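Local coordinates for protein putative alpha-ketoglutarate-dependent taurine dioxygenase (Burkholderia xenovorans, PDB 5HSX) that probably acts as an iron(II)- and 2-oxoglutarate-dependent dioxygenase of the TauD/TfdA family, putatively on taurine, at residues His69-Val73 / Leu288-Thr292; His204-Val209 / Asp296-Pro301. All coordinates share one frame; numbering follows the deposited sequence.

Contact 1. Residues His69-Val73 / Leu288-Thr292; sequences HEQHV and LYRTT. With EDO (1,2-ethanediol), chain S.
His69 and Tyr289 meet in a T-shaped (edge-to-face) stack where helix 69-77 packs on strand 287-293, a member of the large mixed sheet of this TauD/TfdA-type, cupin-like fold. The imidazole turns its edge to the phenol: CE1 of His69 stands over the centre of the Tyr289 ring, 3.4 Å from Tyr289 CD1, and the planes are inclined at 76°. A face of the same imidazole carries the C2 atom of an ethanediol molecule, probably from the crystallisation liquor. Beyond the stack, a water lies 2.8 Å from His69 NE2, with only a weak link to Tyr289 OH.

One helical turn on, the His72 ring is directed at the strand because its CG lies anti to the backbone N (chi1 -175°). Its CE1 edge approaches Tyr289 O at 3.2 Å, while the methyl CG2 of Thr291 sits over one face in a CH-pi contact, 3.8 Å from the ring centroid. Arg139 holds ND1 of both histidines, Ile137 O accepts a hydrogen bond from His72 NE2, and Ser76 bonds to Thr291 OG1. Val73 completes the apolar side of the contact, its CG2 lying 4.3 Å from Thr291 CG2.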
loop_
_atom_site.group_PDB
_atom_site.type_symbol
_atom_site.label_atom_id
_atom_site.label_comp_id
_atom_site.label_asym_id
_atom_site.label_seq_id
_atom_site.Cartn_x
_atom_site.Cartn_y
_atom_site.Cartn_z
ATOM N N HIS B 69 11.019 -13.331 -25.160
ATOM C CA HIS B 69 12.192 -12.571 -24.729
ATOM C C HIS B 69 12.627 -11.589 -25.810
ATOM O O HIS B 69 12.997 -10.445 -25.513
ATOM C CB HIS B 69 13.354 -13.512 -24.388
ATOM C CG HIS B 69 13.147 -14.321 -23.144
ATOM N ND1 HIS B 69 12.417 -13.865 -22.067
ATOM C CD2 HIS B 69 13.593 -15.554 -22.801
ATOM C CE1 HIS B 69 12.413 -14.786 -21.120
ATOM N NE2 HIS B 69 13.117 -15.822 -21.539
ATOM N N GLU B 70 12.580 -12.017 -27.075
ATOM C CA GLU B 70 12.962 -11.130 -28.169
ATOM C C GLU B 70 12.029 -9.931 -28.268
ATOM O O GLU B 70 12.483 -8.801 -28.484
ATOM C CB GLU B 70 12.982 -11.891 -29.497
ATOM C CG GLU B 70 14.147 -12.854 -29.655
ATOM C CD GLU B 70 13.882 -14.218 -29.037
ATOM O OE1 GLU B 70 12.905 -14.362 -28.264
ATOM O OE2 GLU B 70 14.653 -15.155 -29.336
ATOM N N GLN B 71 10.721 -10.155 -28.121
ATOM C CA GLN B 71 9.782 -9.040 -28.196
ATOM C C GLN B 71 9.951 -8.099 -27.013
ATOM O O GLN B 71 9.843 -6.878 -27.163
ATOM C CB GLN B 71 8.349 -9.566 -28.277
ATOM C CG GLN B 71 8.015 -10.185 -29.632
ATOM C CD GLN B 71 6.809 -11.116 -29.574
ATOM O OE1 GLN B 71 6.383 -11.539 -28.496
ATOM N NE2 GLN B 71 6.260 -11.442 -30.741
ATOM N N HIS B 72 10.228 -8.653 -25.830
ATOM C CA HIS B 72 10.481 -7.837 -24.646
ATOM C C HIS B 72 11.706 -6.948 -24.855
ATOM O O HIS B 72 11.682 -5.746 -24.558
ATOM C CB HIS B 72 10.647 -8.775 -23.441
ATOM C CG HIS B 72 10.797 -8.091 -22.116
ATOM N ND1 HIS B 72 10.827 -8.797 -20.929
ATOM C CD2 HIS B 72 10.929 -6.786 -21.779
ATOM C CE1 HIS B 72 10.970 -7.956 -19.921
ATOM N NE2 HIS B 72 11.036 -6.729 -20.410
ATOM N N VAL B 73 12.789 -7.521 -25.384
ATOM C CA VAL B 73 13.986 -6.729 -25.653
ATOM C C VAL B 73 13.704 -5.687 -26.726
ATOM O O VAL B 73 14.114 -4.524 -26.606
ATOM C CB VAL B 73 15.162 -7.647 -26.045
ATOM C CG1 VAL B 73 16.331 -6.828 -26.609
ATOM C CG2 VAL B 73 15.607 -8.471 -24.840
ATOM N N LEU B 288 8.709 -13.935 -13.611
ATOM C CA LEU B 288 8.722 -12.688 -14.355
ATOM C C LEU B 288 10.082 -12.537 -15.017
ATOM O O LEU B 288 11.039 -13.243 -14.684
ATOM C CB LEU B 288 8.427 -11.482 -13.447
ATOM C CG LEU B 288 7.083 -11.466 -12.704
ATOM C CD1 LEU B 288 7.193 -12.159 -11.354
ATOM C CD2 LEU B 288 6.574 -10.030 -12.537
ATOM N N TYR B 289 10.157 -11.613 -15.972
ATOM C CA TYR B 289 11.414 -11.292 -16.636
ATOM C C TYR B 289 11.547 -9.785 -16.715
ATOM O O TYR B 289 10.553 -9.081 -16.917
ATOM C CB TYR B 289 11.495 -11.906 -18.040
ATOM C CG TYR B 289 11.472 -13.408 -18.010
ATOM C CD1 TYR B 289 12.632 -14.138 -17.761
ATOM C CD2 TYR B 289 10.285 -14.101 -18.205
ATOM C CE1 TYR B 289 12.604 -15.536 -17.716
ATOM C CE2 TYR B 289 10.250 -15.484 -18.168
ATOM C CZ TYR B 289 11.409 -16.192 -17.924
ATOM O OH TYR B 289 11.357 -17.563 -17.888
ATOM N N ARG B 290 12.776 -9.296 -16.540
ATOM C CA ARG B 290 13.039 -7.870 -16.460
ATOM C C ARG B 290 14.144 -7.494 -17.435
ATOM O O ARG B 290 15.115 -8.236 -17.616
ATOM C CB ARG B 290 13.442 -7.435 -15.033
ATOM C CG ARG B 290 13.867 -5.970 -14.957
ATOM C CD ARG B 290 14.105 -5.429 -13.551
ATOM N NE ARG B 290 14.770 -6.357 -12.647
ATOM C CZ ARG B 290 16.077 -6.606 -12.623
ATOM N NH1 ARG B 290 16.896 -6.016 -13.477
ATOM N NH2 ARG B 290 16.570 -7.462 -11.740
ATOM N N THR B 291 13.972 -6.352 -18.078
ATOM C CA THR B 291 15.056 -5.668 -18.765
ATOM C C THR B 291 15.246 -4.324 -18.081
ATOM O O THR B 291 14.325 -3.808 -17.438
ATOM C CB THR B 291 14.741 -5.461 -20.247
ATOM O OG1 THR B 291 13.527 -4.708 -20.364
ATOM C CG2 THR B 291 14.578 -6.804 -20.964
ATOM N N THR B 292 16.449 -3.756 -18.180
ATOM C CA THR B 292 16.635 -2.417 -17.640
ATOM C C THR B 292 17.459 -1.594 -18.620
ATOM O O THR B 292 18.210 -2.128 -19.443
ATOM C CB THR B 292 17.272 -2.400 -16.223
ATOM O OG1 THR B 292 18.688 -2.507 -16.297
ATOM C CG2 THR B 292 16.749 -3.542 -15.347
HETATM C C1 EDO S . 10.661 -16.568 -25.507
HETATM O O1 EDO S . 11.920 -16.598 -26.193
HETATM C C2 EDO S . 10.862 -16.912 -24.038
HETATM O O2 EDO S . 9.758 -16.435 -23.263
HETATM O O HOH W 1 13.649 -18.304 -20.417
#

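Contact 2. Residues His204-Val209 / Asp296-Pro301; sequences HPLVRV and DVPVGP
Pro298 lies against the guanidinium of Arg208 in the interface between the broken strand 200-209 and the irregular segment 296-301. The arginine chain is extended from CG to NE, with CG anti to the backbone N (chi1 180°), and this carries its flat end across the proline. Pro298 CG lies over the centre of one guanidinium face, 3.7 Å from Arg208 CZ, and CB is 3.5 Å from Arg208 NE. On its other flank the same CG reaches His204 ND1 at 3.6 Å, and that nitrogen bonds to Ser306 OG.

Water links the arginine to the facing backbone. One molecule accepts from Arg208 NE and Val299 N and donates to Val209 O; two more connect NH2 to Val297 O and NH1 to Asp296 O. All three guanidinium nitrogens are thereby linked to the loop through water.

Direct pairing comes from Val209 N, which donates to Val299 O over 2.9 Å in a nearly straight bond (173° at the hydrogen). Next to it the chains draw close: Gly300 CA is 3.6 Å from Pro205 CB, leaving no room there for a side chain, and makes a CA-H...O contact of 3.3 Å to Val207 O. That buried carbonyl has no conventional hydrogen-bond partner in the model. Pro301 lays its ring against Val207, with Pro301 CG 3.8 Å from Val207 CG1.

Around this interface, Val207 and Pro301 both rest on Asp171 of helix 164-171 and on Arg216 of strand 216-218, while Leu206 packs against strand 225-228.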
loop_
_atom_site.group_PDB
_atom_site.type_symbol
_atom_site.label_atom_id
_atom_site.label_comp_id
_atom_site.label_asym_id
_atom_site.label_seq_id
_atom_site.Cartn_x
_atom_site.Cartn_y
_atom_site.Cartn_z
ATOM N N HIS B 204 25.899 9.750 -3.772
ATOM C CA HIS B 204 24.849 10.354 -4.590
ATOM C C HIS B 204 24.315 11.615 -3.929
ATOM O O HIS B 204 24.374 11.744 -2.699
ATOM C CB HIS B 204 23.670 9.387 -4.786
ATOM C CG HIS B 204 23.929 8.295 -5.769
ATOM N ND1 HIS B 204 24.235 8.535 -7.092
ATOM C CD2 HIS B 204 23.895 6.947 -5.627
ATOM C CE1 HIS B 204 24.391 7.380 -7.721
ATOM N NE2 HIS B 204 24.181 6.401 -6.855
ATOM N N PRO B 205 23.757 12.547 -4.704
ATOM C CA PRO B 205 22.972 13.622 -4.089
ATOM C C PRO B 205 21.754 13.038 -3.398
ATOM O O PRO B 205 21.170 12.054 -3.859
ATOM C CB PRO B 205 22.569 14.497 -5.281
ATOM C CG PRO B 205 22.496 13.520 -6.421
ATOM C CD PRO B 205 23.633 12.553 -6.177
ATOM N N LEU B 206 21.373 13.640 -2.272
ATOM C CA LEU B 206 20.108 13.235 -1.675
ATOM C C LEU B 206 18.923 13.731 -2.494
ATOM O O LEU B 206 17.836 13.161 -2.397
ATOM C CB LEU B 206 20.000 13.758 -0.237
ATOM C CG LEU B 206 19.874 12.735 0.881
ATOM C CD1 LEU B 206 21.051 11.769 0.858
ATOM C CD2 LEU B 206 19.777 13.472 2.220
ATOM N N VAL B 207 19.113 14.784 -3.291
ATOM C CA VAL B 207 18.085 15.303 -4.181
ATOM C C VAL B 207 18.600 15.173 -5.609
ATOM O O VAL B 207 19.610 15.793 -5.972
ATOM C CB VAL B 207 17.734 16.762 -3.852
ATOM C CG1 VAL B 207 16.699 17.291 -4.827
ATOM C CG2 VAL B 207 17.243 16.871 -2.411
ATOM N N ARG B 208 17.926 14.354 -6.417
ATOM C CA ARG B 208 18.356 14.128 -7.794
ATOM C C ARG B 208 17.522 14.970 -8.749
ATOM O O ARG B 208 16.291 14.862 -8.765
ATOM C CB ARG B 208 18.249 12.652 -8.192
ATOM C CG ARG B 208 18.703 12.459 -9.643
ATOM C CD ARG B 208 18.713 10.993 -10.127
ATOM N NE ARG B 208 19.275 10.973 -11.483
ATOM C CZ ARG B 208 19.529 9.878 -12.200
ATOM N NH1 ARG B 208 19.276 8.676 -11.696
ATOM N NH2 ARG B 208 20.034 9.996 -13.425
ATOM N N VAL B 209 18.197 15.772 -9.570
ATOM C CA VAL B 209 17.506 16.587 -10.564
ATOM C C VAL B 209 17.232 15.749 -11.806
ATOM O O VAL B 209 18.164 15.298 -12.483
ATOM C CB VAL B 209 18.319 17.839 -10.910
ATOM C CG1 VAL B 209 17.569 18.649 -11.939
ATOM C CG2 VAL B 209 18.571 18.645 -9.638
ATOM N N ASP B 296 22.283 7.602 -16.772
ATOM C CA ASP B 296 23.410 8.518 -16.666
ATOM C C ASP B 296 23.780 8.737 -15.197
ATOM O O ASP B 296 23.129 8.230 -14.281
ATOM C CB ASP B 296 23.074 9.838 -17.356
ATOM C CG ASP B 296 23.213 9.758 -18.868
ATOM O OD1 ASP B 296 24.205 9.161 -19.343
ATOM O OD2 ASP B 296 22.334 10.285 -19.581
ATOM N N VAL B 297 24.841 9.500 -14.971
ATOM C CA VAL B 297 25.276 9.810 -13.605
ATOM C C VAL B 297 24.329 10.852 -13.011
ATOM O O VAL B 297 24.082 11.887 -13.653
ATOM C CB VAL B 297 26.721 10.313 -13.614
ATOM C CG1 VAL B 297 27.165 10.741 -12.216
ATOM C CG2 VAL B 297 27.655 9.240 -14.173
ATOM N N PRO B 298 23.771 10.623 -11.820
ATOM C CA PRO B 298 22.875 11.623 -11.216
ATOM C C PRO B 298 23.588 12.938 -10.931
ATOM O O PRO B 298 24.807 12.996 -10.757
ATOM C CB PRO B 298 22.425 10.954 -9.909
ATOM C CG PRO B 298 22.559 9.475 -10.185
ATOM C CD PRO B 298 23.797 9.369 -11.042
ATOM N N VAL B 299 22.793 14.010 -10.871
ATOM C CA VAL B 299 23.262 15.350 -10.543
ATOM C C VAL B 299 22.338 15.936 -9.485
ATOM O O VAL B 299 21.115 15.770 -9.571
ATOM C CB VAL B 299 23.280 16.256 -11.791
ATOM C CG1 VAL B 299 23.868 17.587 -11.445
ATOM C CG2 VAL B 299 24.037 15.590 -12.932
ATOM N N GLY B 300 22.913 16.632 -8.502
ATOM C CA GLY B 300 22.128 17.308 -7.486
ATOM C C GLY B 300 21.800 18.739 -7.873
ATOM O O GLY B 300 22.199 19.233 -8.944
ATOM N N PRO B 301 21.058 19.439 -7.009
ATOM C CA PRO B 301 20.654 20.811 -7.339
ATOM C C PRO B 301 21.822 21.749 -7.577
ATOM O O PRO B 301 21.687 22.688 -8.374
ATOM C CB PRO B 301 19.836 21.235 -6.111
ATOM C CG PRO B 301 19.248 19.950 -5.632
ATOM C CD PRO B 301 20.351 18.932 -5.811
HETATM O O HOH W 2 20.271 13.538 -12.371
HETATM O O HOH W 3 21.600 12.531 -14.535
HETATM O O HOH W 4 20.663 7.056 -13.588
#

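In the fold
After the first strands and helix 44-57, the chain forms helix 69-77, then runs through the sheet strands and the metal-site residues His123 and Asp125 before reaching strand 200-209. After His273, strand 287-293 returns to the helix and closes contact 1, a loop of 214 intervening residues. The chain then continues almost directly into 296-301, which goes back to 204-209 and closes contact 2 over 86 residues. The two closures therefore cross rather than nest. Their centres lie 28 Å apart, on opposite sides of the chain's centre: contact 1 fixes a helix on the mixed sheet, whereas contact 2 attaches the following loop to the antiparallel sheet that contains strand 200-209.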